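Local coordinates for protein succinate-semialdehyde dehydrogenase (Synechococcus sp., PDB 4ITA) that probably oxidises succinic semialdehyde to succinate with NADP+ as cofactor, as a two-chain member of the aldehyde dehydrogenase family, at residues Ala146-Asn151 with Ala442-Phe447; Arg94-Ala97 with Gln102-Ala105; Lys373-Ala378 with Pro398-Arg403. All blocks are in the same frame, centred on the assembly; numbering follows the deposited sequence.

Contacts 1 and 2 lie side by side, their centres about 9 Å apart, where helices 79-103, 137-149 and 440-445 meet; I444 of contact 1 packs on L104 of contact 2, and R445 NE probably bonds to F103 O. Contact 3 is remote, its centre about 38 Å from each of the others, on helices 375-383 and 398-407 beside the seven-stranded sheet. Along the chain contact 2 closes first, then 146-151 opens contact 1, contact 3 falls entirely within the long excursion before 442-447, and contact 1 closes last. The region of contact 3 is thus inserted between the halves of contact 1, consistent with a catalytic domain inserted in the cofactor-binding domain, as in other aldehyde dehydrogenases.

Contact 1: Ala146-Asn151 with Ala442-Phe447; sequences ALMAGN and AGIRTF. With EDO (1,2-ethanediol), chain F; EDO (1,2-ethanediol), chain S.
N151 reaches across to F447: its ND2 gives a nearly straight hydrogen bond to F447 O (2.9 Å, 175° at the hydrogen). The acceptor lies in the amide plane of N151, while the donor is tilted 26° from the carbonyl plane of F447. The other direct contacts between the segments are apolar. CG1 of I444 lies 3.9 Å from CB of A149, and its CD1 is 4.0 Å from CB of M148; the extended I444 chain, CG1 anti to the backbone N (chi1 -156°), carries that methyl to the helix. An ethanediol, probably from the crystallisation liquor, bridges the two sides: N151 ND2 also donates to the diol O1, and the diol O2 accepts from F447 N at 2.7 Å and donates to G443 O. Farther out, G124 N donates to N151 OD1, so both ends of the buried amide are held and its flip is fixed. The M148 side chain packs on F46, R50 and L53 of helix 46-62, and that of F447 on L126, A203 and T205. Helix 137-149 ends in a Schellman motif at G150, whose positive phi turns the chain toward strand 152-156 of the Rossmann-type cofactor-binding region of this aldehyde dehydrogenase.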
loop_
_atom_site.group_PDB
_atom_site.type_symbol
_atom_site.label_atom_id
_atom_site.label_comp_id
_atom_site.label_asym_id
_atom_site.label_seq_id
_atom_site.Cartn_x
_atom_site.Cartn_y
_atom_site.Cartn_z
ATOM N N ALA A 146 11.540 -3.664 10.033
ATOM C CA ALA A 146 12.299 -2.707 9.232
ATOM C C ALA A 146 13.785 -3.015 9.277
ATOM O O ALA A 146 14.467 -3.087 8.239
ATOM C CB ALA A 146 12.026 -1.268 9.687
ATOM N N LEU A 147 14.296 -3.206 10.483
ATOM C CA LEU A 147 15.724 -3.423 10.653
ATOM C C LEU A 147 16.133 -4.805 10.147
ATOM O O LEU A 147 17.222 -4.966 9.576
ATOM C CB LEU A 147 16.142 -3.208 12.112
ATOM C CG LEU A 147 15.825 -1.797 12.655
ATOM C CD1 LEU A 147 16.637 -1.429 13.901
ATOM C CD2 LEU A 147 15.912 -0.681 11.600
ATOM N N MET A 148 15.283 -5.810 10.339
ATOM C CA MET A 148 15.620 -7.132 9.822
ATOM C C MET A 148 15.661 -7.128 8.293
ATOM O O MET A 148 16.459 -7.845 7.686
ATOM C CB MET A 148 14.645 -8.188 10.336
ATOM C CG MET A 148 15.142 -9.618 10.137
ATOM S SD MET A 148 16.730 -10.099 10.917
ATOM C CE MET A 148 16.661 -11.866 10.535
ATOM N N ALA A 149 14.811 -6.307 7.679
ATOM C CA ALA A 149 14.728 -6.228 6.223
ATOM C C ALA A 149 15.864 -5.434 5.597
ATOM O O ALA A 149 16.051 -5.490 4.384
ATOM C CB ALA A 149 13.389 -5.626 5.804
ATOM N N GLY A 150 16.601 -4.674 6.405
ATOM C CA GLY A 150 17.694 -3.864 5.895
ATOM C C GLY A 150 17.330 -2.422 5.584
ATOM O O GLY A 150 18.152 -1.698 5.021
ATOM N N ASN A 151 16.109 -2.008 5.916
ATOM C CA ASN A 151 15.759 -0.592 5.885
ATOM C C ASN A 151 16.444 0.139 7.035
ATOM O O ASN A 151 16.903 -0.479 8.000
ATOM C CB ASN A 151 14.247 -0.408 6.044
ATOM C CG ASN A 151 13.456 -0.738 4.785
ATOM O OD1 ASN A 151 13.905 -0.509 3.661
ATOM N ND2 ASN A 151 12.245 -1.249 4.975
ATOM N N ALA A 442 3.308 -10.140 6.813
ATOM C CA ALA A 442 2.983 -8.832 6.257
ATOM C C ALA A 442 3.919 -7.728 6.731
ATOM O O ALA A 442 4.341 -6.887 5.937
ATOM C CB ALA A 442 1.535 -8.466 6.581
ATOM N N GLY A 443 4.251 -7.729 8.020
ATOM C CA GLY A 443 5.048 -6.656 8.590
ATOM C C GLY A 443 6.397 -6.465 7.922
ATOM O O GLY A 443 6.911 -5.349 7.842
ATOM N N ILE A 444 6.993 -7.551 7.449
ATOM C CA ILE A 444 8.313 -7.444 6.835
ATOM C C ILE A 444 8.235 -7.345 5.309
ATOM O O ILE A 444 9.236 -7.088 4.644
ATOM C CB ILE A 444 9.258 -8.582 7.318
ATOM C CG1 ILE A 444 10.733 -8.181 7.171
ATOM C CG2 ILE A 444 8.930 -9.917 6.644
ATOM C CD1 ILE A 444 11.699 -9.119 7.874
ATOM N N ARG A 445 7.042 -7.527 4.754
ATOM C CA ARG A 445 6.859 -7.411 3.305
ATOM C C ARG A 445 6.375 -6.038 2.850
ATOM O O ARG A 445 6.426 -5.733 1.667
ATOM C CB ARG A 445 5.891 -8.476 2.788
ATOM C CG ARG A 445 6.438 -9.885 2.832
ATOM C CD ARG A 445 7.585 -10.098 1.853
ATOM N NE ARG A 445 7.949 -11.513 1.764
ATOM C CZ ARG A 445 7.286 -12.413 1.050
ATOM N NH1 ARG A 445 6.223 -12.054 0.347
ATOM N NH2 ARG A 445 7.691 -13.678 1.035
ATOM N N THR A 446 5.901 -5.210 3.773
ATOM C CA THR A 446 5.269 -3.946 3.393
ATOM C C THR A 446 6.211 -2.968 2.706
ATOM O O THR A 446 5.896 -2.419 1.648
ATOM C CB THR A 446 4.647 -3.258 4.603
ATOM O OG1 THR A 446 3.653 -4.125 5.170
ATOM C CG2 THR A 446 3.987 -1.951 4.186
ATOM N N PHE A 447 7.376 -2.762 3.303
ATOM C CA PHE A 447 8.287 -1.729 2.827
ATOM C C PHE A 447 9.573 -2.312 2.257
ATOM O O PHE A 447 10.676 -1.917 2.621
ATOM C CB PHE A 447 8.565 -0.710 3.935
ATOM C CG PHE A 447 7.343 0.072 4.348
ATOM C CD1 PHE A 447 6.674 0.864 3.431
ATOM C CD2 PHE A 447 6.852 -0.019 5.642
ATOM C CE1 PHE A 447 5.543 1.585 3.803
ATOM C CE2 PHE A 447 5.724 0.693 6.022
ATOM C CZ PHE A 447 5.070 1.493 5.101
HETATM C C1 EDO F . 10.127 -3.587 6.810
HETATM O O1 EDO F . 10.101 -2.149 6.937
HETATM C C2 EDO F . 9.466 -4.037 5.517
HETATM O O2 EDO F . 8.054 -3.839 5.684
HETATM C C1 EDO S . 19.378 -6.093 2.153
HETATM O O1 EDO S . 19.832 -5.798 0.820
HETATM C C2 EDO S . 18.748 -7.478 2.279
HETATM O O2 EDO S . 17.565 -7.443 3.097
#

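Contact 2: Arg94-Ala97 with Gln102-Ala105; sequences RYYA and QFLA
R94-A97 lies inside helix 79-103, while Q102 and F103 are its last residues and L104-A105 lead out of it, L104 being the first to leave helical angles; the closest CA atoms, those of Y96 and F103, are 8.8 Å apart. The aromatic side chains of Y95, H99 and F103 follow one another at i, i+4 and i+8 along one face of this helix of the aldehyde dehydrogenase fold. F103 points back along the helix, and the hydroxyl of Y95 sits at the edge of its ring, in the ring plane, with OH 3.3 Å from F103 CE2. The rings themselves meet obliquely, their planes at 60° and their centroids 6.0 Å apart. Y95 can extend this way because CG stands anti to the backbone N (chi1 -179°), which sends the ring toward the helix end. Y96 CE1 lies 4.4 Å from F103 CD2, farther along the ring edge, and Y96 OH is hydrogen-bonded to G440 O. With an alanine at Y95 the hydroxyl and ring would be gone, which is likely to leave a gap beside F103 CE2 and CZ and the F103 ring freer to turn. H99 meets both the Y95 and F103 rings, while L441 and I444 of helix 440-445 pack on F103. A water donates to A97 O at 2.9 Å and to Q102 OE1 at 2.7 Å, bridging the two segments.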
loop_
_atom_site.group_PDB
_atom_site.type_symbol
_atom_site.label_atom_id
_atom_site.label_comp_id
_atom_site.label_asym_id
_atom_site.label_seq_id
_atom_site.Cartn_x
_atom_site.Cartn_y
_atom_site.Cartn_z
ATOM N N ARG A 94 12.279 -10.685 18.751
ATOM C CA ARG A 94 12.646 -12.092 18.588
ATOM C C ARG A 94 11.902 -12.743 17.422
ATOM O O ARG A 94 12.478 -13.550 16.694
ATOM C CB ARG A 94 12.415 -12.873 19.882
ATOM C CG ARG A 94 13.355 -12.447 20.981
ATOM C CD ARG A 94 13.489 -13.479 22.096
ATOM N NE ARG A 94 14.410 -13.005 23.126
ATOM C CZ ARG A 94 15.732 -13.065 23.020
ATOM N NH1 ARG A 94 16.282 -13.583 21.931
ATOM N NH2 ARG A 94 16.507 -12.598 23.994
ATOM N N TYR A 95 10.637 -12.381 17.228
ATOM C CA TYR A 95 9.856 -12.912 16.116
ATOM C C TYR A 95 10.536 -12.660 14.769
ATOM O O TYR A 95 10.716 -13.580 13.962
ATOM C CB TYR A 95 8.443 -12.334 16.123
ATOM C CG TYR A 95 7.587 -12.864 14.999
ATOM C CD1 TYR A 95 6.977 -14.108 15.094
ATOM C CD2 TYR A 95 7.395 -12.126 13.834
ATOM C CE1 TYR A 95 6.198 -14.598 14.062
ATOM C CE2 TYR A 95 6.610 -12.606 12.803
ATOM C CZ TYR A 95 6.020 -13.843 12.917
ATOM O OH TYR A 95 5.243 -14.320 11.881
ATOM N N TYR A 96 10.935 -11.415 14.516
ATOM C CA TYR A 96 11.590 -11.119 13.247
ATOM C C TYR A 96 13.040 -11.608 13.183
ATOM O O TYR A 96 13.519 -11.966 12.112
ATOM C CB TYR A 96 11.417 -9.649 12.851
ATOM C CG TYR A 96 9.995 -9.404 12.408
ATOM C CD1 TYR A 96 9.507 -9.990 11.244
ATOM C CD2 TYR A 96 9.120 -8.642 13.172
ATOM C CE1 TYR A 96 8.196 -9.796 10.832
ATOM C CE2 TYR A 96 7.802 -8.441 12.765
ATOM C CZ TYR A 96 7.353 -9.025 11.600
ATOM O OH TYR A 96 6.057 -8.836 11.199
ATOM N N ALA A 97 13.725 -11.665 14.319
ATOM C CA ALA A 97 15.021 -12.341 14.358
ATOM C C ALA A 97 14.870 -13.799 13.918
ATOM O O ALA A 97 15.692 -14.315 13.157
ATOM C CB ALA A 97 15.603 -12.273 15.748
ATOM N N GLN A 102 13.743 -16.091 6.503
ATOM C CA GLN A 102 12.872 -17.009 5.774
ATOM C C GLN A 102 11.765 -16.249 5.067
ATOM O O GLN A 102 11.420 -16.553 3.925
ATOM C CB GLN A 102 12.254 -18.030 6.731
ATOM C CG GLN A 102 13.275 -18.868 7.503
ATOM C CD GLN A 102 13.604 -18.302 8.877
ATOM O OE1 GLN A 102 14.117 -17.191 8.998
ATOM N NE2 GLN A 102 13.307 -19.066 9.923
ATOM N N PHE A 103 11.210 -15.256 5.753
ATOM C CA PHE A 103 10.124 -14.447 5.213
ATOM C C PHE A 103 10.553 -13.626 4.002
ATOM O O PHE A 103 9.710 -13.209 3.217
ATOM C CB PHE A 103 9.584 -13.509 6.293
ATOM C CG PHE A 103 8.693 -14.177 7.312
ATOM C CD1 PHE A 103 8.383 -15.532 7.247
ATOM C CD2 PHE A 103 8.154 -13.422 8.346
ATOM C CE1 PHE A 103 7.545 -16.114 8.205
ATOM C CE2 PHE A 103 7.321 -13.991 9.289
ATOM C CZ PHE A 103 7.018 -15.337 9.223
ATOM N N LEU A 104 11.853 -13.383 3.862
ATOM C CA LEU A 104 12.378 -12.577 2.763
ATOM C C LEU A 104 13.135 -13.388 1.709
ATOM O O LEU A 104 13.724 -12.815 0.790
ATOM C CB LEU A 104 13.265 -11.452 3.306
ATOM C CG LEU A 104 12.545 -10.378 4.123
ATOM C CD1 LEU A 104 13.547 -9.410 4.735
ATOM C CD2 LEU A 104 11.547 -9.614 3.246
ATOM N N ALA A 105 13.118 -14.712 1.842
ATOM C CA ALA A 105 13.805 -15.588 0.890
ATOM C C ALA A 105 13.211 -15.497 -0.516
ATOM O O ALA A 105 12.023 -15.203 -0.685
ATOM C CB ALA A 105 13.764 -17.025 1.381
HETATM O O HOH W 1 15.425 -15.248 10.433
#

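Contact 3: Lys373-Ala378 with Pro398-Arg403; sequences KDLDQA and PAEQQR. With EDO (1,2-ethanediol), chain L.
Two helices that follow strands of the seven-stranded sheet meet here, the first turn of 375-383 against the first two turns of 398-407. L375 packs against R403 and E400, its CD2 4.2 Å from E400 CG, and the D376 carboxylate reaches R403. R403 holds a single carboxylate oxygen with two nitrogens, end-on: NH2 lies 2.8 Å and NH1 2.9 Å from D376 OD1. That oxygen lies close to the guanidinium plane, but the carboxylate is turned 78° against it, and the two N-H groups arrive from opposite faces of the carboxylate. Over one face of the guanidinium lies L375 CG, and L375 CD2 comes to 3.4 Å from R403 NH1 while also lying 3.6 Å from R403 CD. The bend at chi3 (60°) of R403 lets its aliphatic part meet the leucine while its head reaches the aspartate. D374 is the N-cap of helix 375-383, its OD1 accepting from Q377 N at 3.0 Å. An ethanediol, probably from the crystallisation liquor, joins the second carboxylate oxygens of D374 and D376. E407 forms a second salt bridge with R403 NE. L375 and E400 also pack on F240. Strands 366-372 and 390-394, parallel to their neighbours 267-273 and 235-239, lead into the two helices.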
loop_
_atom_site.group_PDB
_atom_site.type_symbol
_atom_site.label_atom_id
_atom_site.label_comp_id
_atom_site.label_asym_id
_atom_site.label_seq_id
_atom_site.Cartn_x
_atom_site.Cartn_y
_atom_site.Cartn_z
ATOM N N LYS A 373 -31.791 -7.688 19.079
ATOM C CA LYS A 373 -32.765 -8.774 19.144
ATOM C C LYS A 373 -32.346 -10.046 18.425
ATOM O O LYS A 373 -32.876 -11.124 18.701
ATOM C CB LYS A 373 -34.107 -8.321 18.565
ATOM C CG LYS A 373 -34.893 -7.380 19.443
ATOM C CD LYS A 373 -36.202 -7.014 18.767
ATOM C CE LYS A 373 -36.903 -5.879 19.494
ATOM N NZ LYS A 373 -37.182 -6.229 20.912
ATOM N N ASP A 374 -31.422 -9.924 17.478
ATOM C CA ASP A 374 -31.000 -11.077 16.694
ATOM C C ASP A 374 -29.657 -10.833 16.027
ATOM O O ASP A 374 -29.079 -9.745 16.134
ATOM C CB ASP A 374 -32.077 -11.488 15.662
ATOM C CG ASP A 374 -32.445 -10.375 14.692
ATOM O OD1 ASP A 374 -31.608 -9.501 14.391
ATOM O OD2 ASP A 374 -33.591 -10.386 14.193
ATOM N N LEU A 375 -29.186 -11.852 15.324
ATOM C CA LEU A 375 -27.890 -11.826 14.666
ATOM C C LEU A 375 -27.758 -10.725 13.604
ATOM O O LEU A 375 -26.748 -10.014 13.566
ATOM C CB LEU A 375 -27.630 -13.205 14.060
ATOM C CG LEU A 375 -26.275 -13.446 13.412
ATOM C CD1 LEU A 375 -25.176 -13.147 14.393
ATOM C CD2 LEU A 375 -26.186 -14.885 12.951
ATOM N N ASP A 376 -28.765 -10.573 12.747
ATOM C CA ASP A 376 -28.707 -9.554 11.703
ATOM C C ASP A 376 -28.568 -8.164 12.315
ATOM O O ASP A 376 -27.791 -7.337 11.839
ATOM C CB ASP A 376 -29.939 -9.601 10.790
ATOM C CG ASP A 376 -29.905 -10.754 9.800
ATOM O OD1 ASP A 376 -28.913 -11.492 9.766
ATOM O OD2 ASP A 376 -30.888 -10.913 9.042
ATOM N N GLN A 377 -29.317 -7.906 13.379
ATOM C CA GLN A 377 -29.280 -6.596 14.025
ATOM C C GLN A 377 -27.924 -6.363 14.689
ATOM O O GLN A 377 -27.387 -5.263 14.658
ATOM C CB GLN A 377 -30.407 -6.484 15.052
ATOM C CG GLN A 377 -30.592 -5.097 15.639
ATOM C CD GLN A 377 -31.642 -5.072 16.743
ATOM O OE1 GLN A 377 -32.365 -6.048 16.948
ATOM N NE2 GLN A 377 -31.723 -3.957 17.461
ATOM N N ALA A 378 -27.367 -7.411 15.278
ATOM C CA ALA A 378 -26.052 -7.312 15.917
ATOM C C ALA A 378 -24.966 -6.938 14.910
ATOM O O ALA A 378 -24.137 -6.064 15.168
ATOM C CB ALA A 378 -25.702 -8.609 16.593
ATOM N N PRO A 398 -21.933 -22.675 16.312
ATOM C CA PRO A 398 -21.006 -22.624 15.174
ATOM C C PRO A 398 -21.507 -21.767 14.012
ATOM O O PRO A 398 -20.708 -21.057 13.398
ATOM C CB PRO A 398 -20.882 -24.096 14.757
ATOM C CG PRO A 398 -21.208 -24.859 16.009
ATOM C CD PRO A 398 -22.282 -24.058 16.680
ATOM N N ALA A 399 -22.805 -21.811 13.724
ATOM C CA ALA A 399 -23.354 -21.024 12.624
ATOM C C ALA A 399 -23.247 -19.522 12.896
ATOM O O ALA A 399 -22.913 -18.743 11.998
ATOM C CB ALA A 399 -24.789 -21.423 12.348
ATOM N N GLU A 400 -23.530 -19.118 14.131
ATOM C CA GLU A 400 -23.343 -17.725 14.519
ATOM C C GLU A 400 -21.872 -17.327 14.426
ATOM O O GLU A 400 -21.555 -16.250 13.927
ATOM C CB GLU A 400 -23.868 -17.464 15.936
ATOM C CG GLU A 400 -25.368 -17.620 16.067
ATOM C CD GLU A 400 -25.890 -17.241 17.443
ATOM O OE1 GLU A 400 -25.096 -17.216 18.414
ATOM O OE2 GLU A 400 -27.105 -16.962 17.551
ATOM N N GLN A 401 -20.981 -18.188 14.914
ATOM C CA GLN A 401 -19.545 -17.904 14.855
ATOM C C GLN A 401 -19.108 -17.608 13.427
ATOM O O GLN A 401 -18.397 -16.633 13.176
ATOM C CB GLN A 401 -18.729 -19.071 15.415
ATOM C CG GLN A 401 -18.953 -19.327 16.887
ATOM C CD GLN A 401 -18.227 -20.558 17.381
ATOM O OE1 GLN A 401 -17.887 -21.452 16.596
ATOM N NE2 GLN A 401 -18.004 -20.626 18.688
ATOM N N GLN A 402 -19.548 -18.441 12.491
ATOM C CA GLN A 402 -19.162 -18.255 11.096
ATOM C C GLN A 402 -19.728 -16.973 10.498
ATOM O O GLN A 402 -19.036 -16.273 9.757
ATOM C CB GLN A 402 -19.528 -19.481 10.259
ATOM C CG GLN A 402 -18.661 -20.704 10.581
ATOM C CD GLN A 402 -17.162 -20.413 10.484
ATOM O OE1 GLN A 402 -16.680 -19.920 9.465
ATOM N NE2 GLN A 402 -16.422 -20.723 11.550
ATOM N N ARG A 403 -20.970 -16.639 10.825
ATOM C CA ARG A 403 -21.539 -15.391 10.330
ATOM C C ARG A 403 -20.807 -14.170 10.888
ATOM O O ARG A 403 -20.554 -13.215 10.151
ATOM C CB ARG A 403 -23.042 -15.306 10.599
ATOM C CG ARG A 403 -23.871 -16.185 9.666
ATOM C CD ARG A 403 -25.316 -15.708 9.578
ATOM N NE ARG A 403 -25.421 -14.338 9.076
ATOM C CZ ARG A 403 -26.485 -13.556 9.243
ATOM N NH1 ARG A 403 -27.540 -14.004 9.910
ATOM N NH2 ARG A 403 -26.491 -12.323 8.756
HETATM C C1 EDO L . -34.602 -10.989 10.909
HETATM O O1 EDO L . -33.402 -10.597 11.585
HETATM C C2 EDO L . -34.259 -11.289 9.459
HETATM O O2 EDO L . -33.469 -10.214 8.932
#